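Local coordinates for DUF6836 domain-containing protein (Clostridium leptum, PDB 4PW1) that is of unknown function but adopts an unusual fold in which a nine-stranded antiparallel beta sheet is surrounded by alpha-helices, at residues V47-N52 against D195-N200. Sequence-based numbering, arbitrary orientation.
Sequences VSFAAN and DYIGDN
Tyr196 lies over one face of the Phe49 ring and meets it through CB and the CD2 edge, with its backbone N close by. Tyr196 CB sits almost on the ring normal, 3.8 Å from the centroid of the Phe49 ring, a CH-pi contact. Farther along the side chain, the CD2 edge of the tyrosine reaches the root of the phenylalanine, with Tyr196 CD2 3.7 Å from Phe49 CG. The planes stand at 86° with centroids 5.4 Å apart, a T-shaped pair in which tyrosine gives the edge and phenylalanine the face. Phe49 extends from its helix with CG anti to the backbone N (chi1 175°), which carries the outer ring atoms to the backbone of the loop: Phe49 CE1 comes within 3.6 Å of Tyr196 N. Ile197 adds a looser apolar touch, Ile197 CB lying 4.1 Å from Phe49 CZ. No hydrogen bond crosses between the segments, so the contact rests on aromatic and apolar packing.

Asp195 helps set the turn leading into helix 198-210, capping two backbone N-H groups. Asp195 OD1 accepts from Ile197 N at 3.0 Å and from Gly198 N at 2.9 Å, both arriving above the same face of the carboxylate. Asp195 OD2 is held separately by a salt bridge to Arg189 and a hydrogen bond to Ser185, tying the cap to helix 173-190.

Leu184 of that helix and Met100 of strand 95-103 also touch Phe49, while Tyr196 packs on Leu102 and shares backbone hydrogen bonding with Leu107. The contact thus joins helix 44-58 to the entry of helix 198-210, with helix 173-190 and strands 95-103 and 106-114 of the sheet adjoining it.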
# COMPACT_ATOMS: atom_id res chain seq x y z
N VAL B 47 -4.86 28.17 -1.61
CA VAL B 47 -5.37 28.12 -2.96
C VAL B 47 -4.37 28.68 -3.98
O VAL B 47 -4.11 28.06 -4.99
CB VAL B 47 -6.74 28.78 -3.06
CG1 VAL B 47 -7.21 28.82 -4.52
CG2 VAL B 47 -7.74 28.01 -2.20
N SER B 48 -3.77 29.84 -3.69
CA SER B 48 -2.80 30.43 -4.56
C SER B 48 -1.62 29.50 -4.76
O SER B 48 -1.18 29.28 -5.90
CB SER B 48 -2.33 31.76 -3.93
OG SER B 48 -1.30 32.22 -4.72
N PHE B 49 -1.10 28.93 -3.67
CA PHE B 49 -0.02 28.01 -3.78
C PHE B 49 -0.39 26.77 -4.65
O PHE B 49 0.42 26.29 -5.47
CB PHE B 49 0.43 27.56 -2.39
CG PHE B 49 1.50 26.50 -2.43
CD1 PHE B 49 2.82 26.83 -2.59
CD2 PHE B 49 1.16 25.16 -2.31
CE1 PHE B 49 3.81 25.86 -2.66
CE2 PHE B 49 2.14 24.18 -2.39
CZ PHE B 49 3.47 24.52 -2.57
N ALA B 50 -1.59 26.24 -4.46
CA ALA B 50 -2.03 25.07 -5.23
C ALA B 50 -2.18 25.39 -6.76
O ALA B 50 -1.79 24.59 -7.61
CB ALA B 50 -3.34 24.55 -4.68
N ALA B 51 -2.79 26.52 -7.08
CA ALA B 51 -2.87 26.99 -8.48
C ALA B 51 -1.50 27.05 -9.16
O ALA B 51 -1.31 26.56 -10.28
CB ALA B 51 -3.53 28.35 -8.57
N ASN B 52 -0.53 27.65 -8.46
CA ASN B 52 0.83 27.70 -8.98
C ASN B 52 1.50 26.29 -9.04
O ASN B 52 2.27 25.98 -9.95
CB ASN B 52 1.62 28.66 -8.14
CG ASN B 52 1.27 30.10 -8.48
OD1 ASN B 52 1.65 30.59 -9.51
ND2 ASN B 52 0.55 30.75 -7.62
N ASP B 195 5.17 30.23 0.93
CA ASP B 195 5.93 29.28 0.15
C ASP B 195 5.88 27.96 0.91
O ASP B 195 6.64 27.75 1.86
CB ASP B 195 7.38 29.73 -0.05
CG ASP B 195 8.24 28.63 -0.65
OD1 ASP B 195 7.67 27.59 -1.10
OD2 ASP B 195 9.49 28.79 -0.69
N TYR B 196 4.98 27.08 0.52
CA TYR B 196 4.83 25.80 1.24
C TYR B 196 5.74 24.69 0.73
O TYR B 196 5.66 23.55 1.22
CB TYR B 196 3.38 25.30 1.16
CG TYR B 196 2.44 26.19 1.91
CD1 TYR B 196 2.48 26.28 3.31
CD2 TYR B 196 1.57 27.01 1.24
CE1 TYR B 196 1.63 27.15 4.00
CE2 TYR B 196 0.72 27.87 1.90
CZ TYR B 196 0.76 27.95 3.28
OH TYR B 196 -0.10 28.82 3.87
N ILE B 197 6.63 24.96 -0.23
CA ILE B 197 7.59 23.95 -0.69
C ILE B 197 9.07 24.22 -0.33
O ILE B 197 9.87 23.28 -0.20
CB ILE B 197 7.44 23.65 -2.21
CG1 ILE B 197 8.13 22.30 -2.49
CG2 ILE B 197 7.97 24.79 -3.10
CD1 ILE B 197 7.76 21.64 -3.79
N GLY B 198 9.44 25.49 -0.16
CA GLY B 198 10.87 25.90 0.02
C GLY B 198 11.58 25.23 1.17
O GLY B 198 12.73 24.78 1.04
N ASP B 199 10.85 25.08 2.27
CA ASP B 199 11.40 24.41 3.45
C ASP B 199 11.66 22.93 3.23
O ASP B 199 12.43 22.33 4.01
CB ASP B 199 10.49 24.59 4.68
CG ASP B 199 10.51 26.00 5.25
OD1 ASP B 199 11.28 26.80 4.76
OD2 ASP B 199 9.75 26.31 6.18
N ASN B 200 11.02 22.32 2.22
CA ASN B 200 11.20 20.90 1.93
C ASN B 200 12.23 20.54 0.85
O ASN B 200 12.56 19.35 0.66
CB ASN B 200 9.82 20.28 1.59
CG ASN B 200 8.92 20.18 2.79
OD1 ASN B 200 9.39 20.22 3.94
ND2 ASN B 200 7.60 20.04 2.53